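Local coordinates for DisA protein (Sorangium cellulosum, PDB 6CCA) that probably transfers methyl groups from S-adenosylmethionine to carbon, acting as the gem-dimethylating methyltransferase of the disorazol polyketide assembly line, at residues 162-165 and 166-169; 260-263 and 264-268; 341-344 and 345-349. One frame throughout, in Å; residues are numbered along the deposited sequence.

Contact 1. Residues 162-165 and 166-169; sequences YRRY and PELL
Leu168 N donates to Arg164 O at 3.0 Å and Leu169 N to Tyr165 O at 2.9 Å, the opening turn of helix 165-169, with Arg164 in the N-cap position. The preceding helix, 152-163, runs out just before it, and Pro166 helps explain why: having no N-H, it cannot give the next helical bond to Tyr162 O, and its CD lies 4.1 Å from that oxygen instead. The chain breaks its helix at Arg164 and starts a new one, in whose first turn a proline costs no hydrogen bond. The same turn is clasped on its outer side by a salt bridge. Arg164 folds back at chi2 and chi3 (-73° and -57°) and presents the NE side of its guanidinium to Glu167: NE reaches OE2 at 3.0 Å and NH2 reaches OE1 at 3.2 Å. Both oxygens lie close to the guanidinium plane, yet the two flat groups are turned 41° against each other, so the arginine nitrogens come in above the carboxylate plane. A carboxylate so near a helix N-terminus is probably stabilised further by the backbone N-H groups there. Tyr165 points away from the salt bridge, and Leu169 CD2 touches the ring edge at CD1, 4.1 Å off. Pro166 CD rests against Tyr165 CB, and Leu168 extends to Val178 of helix 175-179, which also borders Arg164. On the inner side Tyr165 packs on Ile72 of helix 55-75, and its hydroxyl is hydrogen-bonded to Leu346 O at the end of helix 342-346.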
# COMPACT_ATOMS: atom_id res chain seq x y z
N TYR A 162 11.57 10.08 12.63
CA TYR A 162 11.53 11.03 13.77
C TYR A 162 12.84 11.79 13.93
O TYR A 162 12.92 13.05 14.01
CB TYR A 162 11.15 10.32 15.07
CG TYR A 162 11.53 11.19 16.26
CD1 TYR A 162 10.77 12.27 16.59
CD2 TYR A 162 12.64 10.93 17.01
CE1 TYR A 162 11.13 13.11 17.63
CE2 TYR A 162 13.05 11.77 18.03
CZ TYR A 162 12.28 12.86 18.35
OH TYR A 162 12.64 13.75 19.35
N ARG A 163 13.91 11.01 13.92
CA ARG A 163 15.23 11.62 14.11
C ARG A 163 15.58 12.66 13.08
O ARG A 163 16.41 13.57 13.38
CB ARG A 163 16.32 10.56 14.25
CG ARG A 163 16.16 9.67 15.47
CD ARG A 163 17.30 8.65 15.62
NE ARG A 163 18.50 9.33 16.12
CZ ARG A 163 19.65 9.37 15.52
NH1 ARG A 163 19.84 8.74 14.38
NH2 ARG A 163 20.70 10.01 16.12
N ARG A 164 15.05 12.57 11.87
CA ARG A 164 15.38 13.53 10.85
C ARG A 164 14.24 14.35 10.43
O ARG A 164 14.28 15.02 9.35
CB ARG A 164 15.90 12.76 9.61
CG ARG A 164 17.02 11.82 9.93
CD ARG A 164 18.28 12.55 10.21
NE ARG A 164 18.71 13.44 9.12
CZ ARG A 164 19.34 13.03 8.01
NH1 ARG A 164 19.59 11.76 7.76
NH2 ARG A 164 19.74 13.94 7.13
N TYR A 165 13.13 14.29 11.19
CA TYR A 165 11.85 14.86 10.68
C TYR A 165 11.89 16.37 10.35
O TYR A 165 11.38 16.79 9.33
CB TYR A 165 10.63 14.53 11.61
CG TYR A 165 9.40 14.08 10.79
CD1 TYR A 165 8.48 15.02 10.29
CD2 TYR A 165 9.20 12.72 10.50
CE1 TYR A 165 7.42 14.61 9.54
CE2 TYR A 165 8.11 12.28 9.74
CZ TYR A 165 7.21 13.22 9.28
OH TYR A 165 6.15 12.82 8.51
N PRO A 166 12.48 17.16 11.22
CA PRO A 166 12.55 18.61 10.90
C PRO A 166 13.23 18.86 9.54
O PRO A 166 12.66 19.57 8.72
CB PRO A 166 13.33 19.18 12.07
CG PRO A 166 13.07 18.18 13.21
CD PRO A 166 13.03 16.84 12.53
N GLU A 167 14.36 18.21 9.26
CA GLU A 167 14.91 18.20 7.89
C GLU A 167 14.01 17.70 6.77
O GLU A 167 13.96 18.29 5.72
CB GLU A 167 16.20 17.44 7.86
CG GLU A 167 17.29 18.06 8.73
CD GLU A 167 18.36 17.05 9.02
OE1 GLU A 167 19.29 16.97 8.18
OE2 GLU A 167 18.24 16.27 10.00
N LEU A 168 13.30 16.61 7.01
CA LEU A 168 12.41 16.04 6.04
C LEU A 168 11.34 17.06 5.66
O LEU A 168 11.05 17.30 4.49
CB LEU A 168 11.76 14.76 6.60
CG LEU A 168 12.71 13.55 6.61
CD1 LEU A 168 12.16 12.43 7.42
CD2 LEU A 168 12.96 13.01 5.20
N LEU A 169 10.73 17.65 6.67
CA LEU A 169 9.55 18.45 6.49
C LEU A 169 9.90 19.78 5.82
O LEU A 169 9.09 20.30 5.04
CB LEU A 169 8.92 18.68 7.85
CG LEU A 169 7.45 18.89 7.99
CD1 LEU A 169 6.61 17.95 7.14
CD2 LEU A 169 7.12 18.81 9.49

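Contact 2. Residues 260-263 and 264-268; sequences ISHA and FTRYG
Ser261 N-caps helix 262-272, taking the N-H of Phe264 on its hydroxyl: the bond from Phe264 N to Ser261 OG is 2.9 Å long and nearly straight, at 171°. With chi1 at 168°, OG stands anti to the backbone N, which brings it to the N-H of Phe264 in the first turn. It meets the aromatic side chain there as well, lying over one face of the Phe264 ring, 3.5 Å from CG, so one oxygen both caps the helix start and packs against the residue whose N-H it takes. His262 O holds two donors. Arg266 N supplies the regular helical bond, and Thr265 OG1 adds a second at 3.0 Å, approaching the carbonyl well off its axis (C=O...O angle 120°). Farther out, Arg266 reaches back over the turn: one face of its guanidinium covers Ala263 CA, and NH2 makes a weak bond of 3.2 Å to His262 ND1 at the edge of the imidazole. Tyr267 sets its ring edge in plane against Ala263 O, with CD1 3.0 Å away. This is the helix of a beta-alpha-beta crossover between strands 253-257 and 279-281 of the methyltransferase domain. The loop after strand 253-257 leads into the cap, where Asp259 accepts from Ser261 N through OD2, and Phe264 and Thr265 pack on the same residue, while His262 leans on Pro283, beyond strand 279-281.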
# COMPACT_ATOMS: atom_id res chain seq x y z
N ILE A 260 7.36 1.11 -13.08
CA ILE A 260 7.59 2.35 -13.80
C ILE A 260 9.10 2.60 -14.05
O ILE A 260 9.49 3.12 -15.09
CB ILE A 260 6.93 3.52 -13.08
CG1 ILE A 260 6.95 4.78 -13.94
CG2 ILE A 260 7.53 3.81 -11.71
CD1 ILE A 260 5.82 5.77 -13.52
N SER A 261 9.92 2.23 -13.06
CA SER A 261 11.39 2.38 -13.16
C SER A 261 12.06 1.31 -13.98
O SER A 261 12.06 0.13 -13.64
CB SER A 261 12.02 2.42 -11.76
OG SER A 261 13.43 2.30 -11.80
N HIS A 262 12.71 1.76 -15.03
CA HIS A 262 13.53 0.90 -15.83
C HIS A 262 14.68 0.32 -15.02
O HIS A 262 14.96 -0.85 -15.14
CB HIS A 262 13.97 1.68 -17.08
CG HIS A 262 14.76 0.88 -18.03
ND1 HIS A 262 16.13 0.85 -17.98
CD2 HIS A 262 14.39 0.05 -19.04
CE1 HIS A 262 16.58 0.01 -18.90
NE2 HIS A 262 15.55 -0.46 -19.58
N ALA A 263 15.31 1.12 -14.15
CA ALA A 263 16.33 0.63 -13.25
C ALA A 263 15.85 -0.52 -12.36
O ALA A 263 16.57 -1.51 -12.17
CB ALA A 263 16.85 1.76 -12.35
N PHE A 264 14.69 -0.34 -11.73
CA PHE A 264 14.13 -1.39 -10.91
C PHE A 264 13.87 -2.67 -11.70
O PHE A 264 14.11 -3.74 -11.19
CB PHE A 264 12.87 -0.94 -10.17
CG PHE A 264 13.11 0.06 -9.07
CD1 PHE A 264 14.38 0.35 -8.55
CD2 PHE A 264 12.05 0.72 -8.55
CE1 PHE A 264 14.54 1.27 -7.52
CE2 PHE A 264 12.18 1.64 -7.52
CZ PHE A 264 13.44 1.92 -7.02
N THR A 265 13.42 -2.60 -12.93
CA THR A 265 13.20 -3.80 -13.68
C THR A 265 14.54 -4.48 -14.04
O THR A 265 14.61 -5.67 -14.03
CB THR A 265 12.25 -3.58 -14.91
OG1 THR A 265 12.87 -2.82 -15.92
CG2 THR A 265 11.05 -2.76 -14.52
N ARG A 266 15.57 -3.69 -14.33
CA ARG A 266 16.88 -4.25 -14.64
C ARG A 266 17.48 -5.00 -13.45
O ARG A 266 18.03 -6.09 -13.59
CB ARG A 266 17.84 -3.15 -15.10
CG ARG A 266 19.29 -3.59 -15.23
CD ARG A 266 20.22 -2.40 -15.39
NE ARG A 266 19.58 -1.30 -16.11
CZ ARG A 266 19.55 -0.05 -15.68
NH1 ARG A 266 20.12 0.28 -14.53
NH2 ARG A 266 18.95 0.89 -16.40
N TYR A 267 17.36 -4.40 -12.27
CA TYR A 267 17.87 -4.97 -11.04
C TYR A 267 17.10 -6.16 -10.62
O TYR A 267 17.65 -7.14 -10.13
CB TYR A 267 17.94 -3.94 -9.92
CG TYR A 267 19.15 -3.07 -10.00
CD1 TYR A 267 19.20 -1.94 -10.83
CD2 TYR A 267 20.28 -3.39 -9.28
CE1 TYR A 267 20.36 -1.11 -10.89
CE2 TYR A 267 21.41 -2.58 -9.33
CZ TYR A 267 21.45 -1.46 -10.12
OH TYR A 267 22.60 -0.71 -10.16
N GLY A 268 15.79 -6.14 -10.88
CA GLY A 268 15.05 -7.35 -10.75
C GLY A 268 15.48 -8.49 -11.69
O GLY A 268 15.46 -9.63 -11.31

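Contact 3. Residues 341-344 and 345-349; sequences VHFL and TLSAG
Ser347 and Phe343 meet twice, once through a hydroxyl-to-carbonyl bond and once over the face of a ring. Ser347 OG donates to Phe343 O at 2.7 Å, and the same oxygen sits over one face of the Phe343 ring, nearer the rim than the middle, 3.7 Å from CZ. Chi1 of 58° sets OG between the serine's own N and carbonyl carbon, turned back toward the helix. The hydroxyl bond adds to a weak backbone link, from Ser347 N to Phe343 O at 3.3 Å. One residue on, Leu344 O accepts two hydrogen bonds, from Gly349 N, five residues ahead, at 2.8 Å, and more weakly from Ser347 N. Such an i+5 bond, after regular i+4 bonds from Thr345 to Val341 and from Leu346 to His342, marks the end of the short helix 342-346, which has Val341 in the N-cap position and passes into the 3-10 turn at Ala348 and Gly349. At the opposite end a water joins His342 ND1 to Thr345 OG1, 2.8 Å from each; it lies in the imidazole plane, at the ring's edge. Thr345 OG1 points back toward the helix start because chi1 (-62°) puts it beside the backbone N. The second shell is largely the N-terminal helical region. Glu62 accepts from His342 N, and Glu66 binds His342 NE2 weakly, both from helix 55-75, whereas Tyr154 of helix 152-163 meets the Phe343 ring edge-to-face. Leu344 CD2, 4.3 Å from Ala348 CB, packs with it against Trp354, and Trp355 NE1 donates to Gly349 O.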
# COMPACT_ATOMS: atom_id res chain seq x y z
N VAL A 341 -3.97 5.00 8.46
CA VAL A 341 -3.24 4.98 9.76
C VAL A 341 -2.12 6.03 9.85
O VAL A 341 -1.45 6.38 8.85
CB VAL A 341 -2.73 3.54 10.07
CG1 VAL A 341 -3.92 2.60 10.17
CG2 VAL A 341 -1.75 3.03 9.01
N HIS A 342 -1.89 6.53 11.09
CA HIS A 342 -0.93 7.60 11.31
C HIS A 342 0.48 7.14 10.94
O HIS A 342 1.31 7.92 10.43
CB HIS A 342 -0.96 8.04 12.76
CG HIS A 342 -2.29 8.54 13.21
ND1 HIS A 342 -3.18 9.20 12.38
CD2 HIS A 342 -2.87 8.53 14.44
CE1 HIS A 342 -4.27 9.51 13.05
NE2 HIS A 342 -4.10 9.12 14.31
N PHE A 343 0.74 5.87 11.13
CA PHE A 343 2.01 5.30 10.74
C PHE A 343 2.32 5.57 9.32
O PHE A 343 3.44 5.89 8.93
CB PHE A 343 2.02 3.76 10.96
CG PHE A 343 3.16 3.10 10.20
CD1 PHE A 343 4.47 3.22 10.67
CD2 PHE A 343 2.95 2.47 8.99
CE1 PHE A 343 5.58 2.68 9.97
CE2 PHE A 343 4.02 1.96 8.25
CZ PHE A 343 5.35 2.04 8.75
N LEU A 344 1.33 5.38 8.44
CA LEU A 344 1.52 5.67 7.03
C LEU A 344 1.64 7.15 6.73
O LEU A 344 2.50 7.59 5.91
CB LEU A 344 0.35 5.08 6.21
CG LEU A 344 0.36 3.54 6.20
CD1 LEU A 344 -0.91 3.09 5.43
CD2 LEU A 344 1.59 2.96 5.52
N THR A 345 0.75 7.95 7.30
CA THR A 345 0.84 9.39 7.06
C THR A 345 2.25 9.92 7.35
O THR A 345 2.80 10.69 6.59
CB THR A 345 -0.21 10.19 7.86
OG1 THR A 345 -1.55 9.78 7.45
CG2 THR A 345 -0.00 11.71 7.62
N LEU A 346 2.82 9.49 8.46
CA LEU A 346 4.14 10.00 8.89
C LEU A 346 5.30 9.52 8.01
O LEU A 346 6.25 10.26 7.85
CB LEU A 346 4.44 9.61 10.32
CG LEU A 346 3.60 10.26 11.38
CD1 LEU A 346 3.94 9.69 12.75
CD2 LEU A 346 3.86 11.74 11.28
N SER A 347 5.16 8.31 7.43
CA SER A 347 6.20 7.64 6.67
C SER A 347 5.96 7.71 5.18
O SER A 347 6.62 8.53 4.50
CB SER A 347 6.43 6.24 7.13
OG SER A 347 5.33 5.36 7.11
N ALA A 348 4.98 6.93 4.70
CA ALA A 348 4.57 6.94 3.27
C ALA A 348 4.11 8.33 2.84
O ALA A 348 4.32 8.75 1.71
CB ALA A 348 3.47 5.90 3.05
N GLY A 349 3.56 9.13 3.77
CA GLY A 349 3.17 10.54 3.48
C GLY A 349 4.22 11.53 3.05
O GLY A 349 3.92 12.68 2.62
O HOH W 1 -3.37 9.47 9.55

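In the fold
Each of the three contacts includes the first turn of a helix and is built from consecutive residues, yet only two of them meet. Contacts 1 and 3 have centres 14 Å apart and are joined through Tyr165 OH and Leu346 O, 2.6 Å apart in a probable hydrogen bond; this links the start of one short helix to the end of another that follows strand 330-337 of the central sheet. Contact 2 stands apart on the surface of the methyltransferase domain, its nearest atoms about 17 Å from contact 1 and about 14 Å from contact 3. In class I methyltransferases, the loop leading into such a helix commonly borders the S-adenosylmethionine pocket, so contact 2 probably lies near the cofactor site.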